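Local structure of BexL (Amycolatopsis orientalis, 4XRW) at residues 44-47 with 48-51. The protein probably catalyses regiospecific cyclisation and aromatisation of a polyketide chain, as a di-domain aromatase/cyclase of the type II polyketide synthase pathway to BE-7585A. Sequence-based numbering, arbitrary orientation.
Sequences VANW and PRIF
Phe51 turns the CD2-CE2 edge of its ring onto one face of the Trp47 indole, a T-shaped stack with ring planes at 82° and 5.0 Å between the centroids of the Phe51 ring and the five-membered ring of Trp47. The closest side-chain approach is Phe51 CD2 to Trp47 CG at 3.7 Å. Val44 CG1 lies over the rim of the opposite indole face. Ile50 CG1, set between its backbone N and carbonyl carbon (chi1 62°), lies over the rim of one face of the Phe51 ring and 3.6 Å from Trp47 O. In the backbone, Trp47 O accepts a straight bond from Phe51 N (2.7 Å, 165°) and a more bent one from Ile50 N (3.1 Å). The former, i to i+4, closes the last turn as Phe51 leaves helical geometry. Asn46 O accepts the N-H of Arg49 (N to O 3.0 Å). Helix 47-50 follows helix 34-42 in the first helix-grip domain, between the long helix 138-166 and the curved antiparallel sheet. Ile50 packs on Leu159 and Val163 of that helix, whereas Trp47 rests on Thr54 and Val57 of strand 54-59. Trp47 NE1 donates to Val41 O, which helps to fix the indole's rotation.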
ATOM      1  N   VAL A  44      -7.766  -1.752   8.545  1.00 22.81           N
ATOM      2  CA  VAL A  44      -6.436  -1.345   8.064  1.00 20.55           C
ATOM      3  C   VAL A  44      -6.007  -2.016   6.780  1.00 21.03           C
ATOM      4  O   VAL A  44      -5.039  -1.603   6.154  1.00 19.70           O
ATOM      5  CB  VAL A  44      -5.360  -1.607   9.148  1.00 22.00           C
ATOM      6  CG1 VAL A  44      -5.767  -0.913  10.449  1.00 24.80           C
ATOM      7  CG2 VAL A  44      -5.149  -3.077   9.377  1.00 22.64           C
ATOM      8  N   ALA A  45      -6.709  -3.063   6.386  1.00 24.22           N
ATOM      9  CA  ALA A  45      -6.458  -3.679   5.104  1.00 25.45           C
ATOM     10  C   ALA A  45      -6.676  -2.618   3.999  1.00 24.97           C
ATOM     11  O   ALA A  45      -6.126  -2.730   2.889  1.00 25.02           O
ATOM     12  CB  ALA A  45      -7.377  -4.895   4.909  1.00 25.68           C
ATOM     13  N   ASN A  46      -7.446  -1.575   4.315  1.00 25.31           N
ATOM     14  CA  ASN A  46      -7.745  -0.516   3.343  1.00 20.95           C
ATOM     15  C   ASN A  46      -6.720   0.613   3.275  1.00 22.02           C
ATOM     16  O   ASN A  46      -6.791   1.465   2.397  1.00 22.66           O
ATOM     17  CB  ASN A  46      -9.092   0.123   3.632  1.00 21.85           C
ATOM     18  CG  ASN A  46     -10.231  -0.845   3.472  1.00 28.66           C
ATOM     19  OD1 ASN A  46     -10.480  -1.330   2.370  1.00 30.48           O
ATOM     20  ND2 ASN A  46     -10.916  -1.155   4.570  1.00 29.85           N
ATOM     21  N   TRP A  47      -5.793   0.660   4.214  1.00 19.58           N
ATOM     22  CA  TRP A  47      -4.938   1.840   4.279  1.00 20.32           C
ATOM     23  C   TRP A  47      -4.119   2.045   3.008  1.00 18.72           C
ATOM     24  O   TRP A  47      -3.980   3.173   2.591  1.00 19.77           O
ATOM     25  CB  TRP A  47      -4.009   1.761   5.473  1.00 17.93           C
ATOM     26  CG  TRP A  47      -4.671   2.149   6.789  1.00 21.24           C
ATOM     27  CD1 TRP A  47      -5.990   2.172   7.078  1.00 21.74           C
ATOM     28  CD2 TRP A  47      -3.987   2.579   7.971  1.00 20.03           C
ATOM     29  NE1 TRP A  47      -6.184   2.586   8.400  1.00 19.46           N
ATOM     30  CE2 TRP A  47      -4.968   2.828   8.961  1.00 19.63           C
ATOM     31  CE3 TRP A  47      -2.639   2.759   8.291  1.00 19.26           C
ATOM     32  CZ2 TRP A  47      -4.631   3.236  10.247  1.00 26.22           C
ATOM     33  CZ3 TRP A  47      -2.309   3.170   9.553  1.00 24.05           C
ATOM     34  CH2 TRP A  47      -3.305   3.405  10.522  1.00 24.93           C
ATOM     35  N   PRO A  48      -3.574   0.963   2.416  1.00 21.09           N
ATOM     36  CA  PRO A  48      -2.737   1.244   1.229  1.00 17.65           C
ATOM     37  C   PRO A  48      -3.536   1.931   0.118  1.00 22.44           C
ATOM     38  O   PRO A  48      -2.971   2.666  -0.708  1.00 22.74           O
ATOM     39  CB  PRO A  48      -2.230  -0.147   0.820  1.00 22.77           C
ATOM     40  CG  PRO A  48      -2.121  -0.876   2.172  1.00 20.70           C
ATOM     41  CD  PRO A  48      -3.433  -0.442   2.859  1.00 21.09           C
ATOM     42  N   ARG A  49      -4.853   1.717   0.100  1.00 20.87           N
ATOM     43  CA  ARG A  49      -5.663   2.321  -0.957  1.00 22.84           C
ATOM     44  C   ARG A  49      -5.975   3.778  -0.718  1.00 25.90           C
ATOM     45  O   ARG A  49      -6.224   4.512  -1.669  1.00 25.33           O
ATOM     46  CB  ARG A  49      -7.003   1.573  -1.126  1.00 28.99           C
ATOM     47  CG  ARG A  49      -6.921   0.073  -1.093  1.00 46.17           C
ATOM     48  CD  ARG A  49      -8.319  -0.545  -1.192  1.00 42.41           C
ATOM     49  NE  ARG A  49      -8.236  -1.988  -1.390  1.00 51.77           N
ATOM     50  CZ  ARG A  49      -9.151  -2.718  -2.016  1.00 48.70           C
ATOM     51  NH1 ARG A  49     -10.241  -2.146  -2.518  1.00 47.57           N
ATOM     52  NH2 ARG A  49      -8.966  -4.027  -2.148  1.00 57.48           N
ATOM     53  N   ILE A  50      -5.998   4.203   0.547  1.00 25.56           N
ATOM     54  CA  ILE A  50      -6.401   5.574   0.900  1.00 23.14           C
ATOM     55  C   ILE A  50      -5.287   6.459   1.444  1.00 26.21           C
ATOM     56  O   ILE A  50      -5.414   7.696   1.445  1.00 26.85           O
ATOM     57  CB  ILE A  50      -7.527   5.572   1.947  1.00 27.62           C
ATOM     58  CG1 ILE A  50      -7.082   4.926   3.258  1.00 27.07           C
ATOM     59  CG2 ILE A  50      -8.694   4.830   1.404  1.00 27.83           C
ATOM     60  CD1 ILE A  50      -8.040   5.185   4.443  1.00 30.39           C
ATOM     61  N   PHE A  51      -4.225   5.833   1.957  1.00 22.63           N
ATOM     62  CA  PHE A  51      -2.993   6.542   2.346  1.00 20.72           C
ATOM     63  C   PHE A  51      -1.842   6.160   1.414  1.00 21.62           C
ATOM     64  O   PHE A  51      -1.234   5.105   1.577  1.00 21.79           O
ATOM     65  CB  PHE A  51      -2.614   6.223   3.799  1.00 25.51           C
ATOM     66  CG  PHE A  51      -3.691   6.588   4.795  1.00 27.54           C
ATOM     67  CD1 PHE A  51      -4.089   7.903   4.958  1.00 32.20           C
ATOM     68  CD2 PHE A  51      -4.304   5.622   5.551  1.00 26.04           C
ATOM     69  CE1 PHE A  51      -5.081   8.234   5.850  1.00 28.62           C
ATOM     70  CE2 PHE A  51      -5.307   5.959   6.480  1.00 30.04           C
ATOM     71  CZ  PHE A  51      -5.688   7.261   6.612  1.00 32.38           C
TER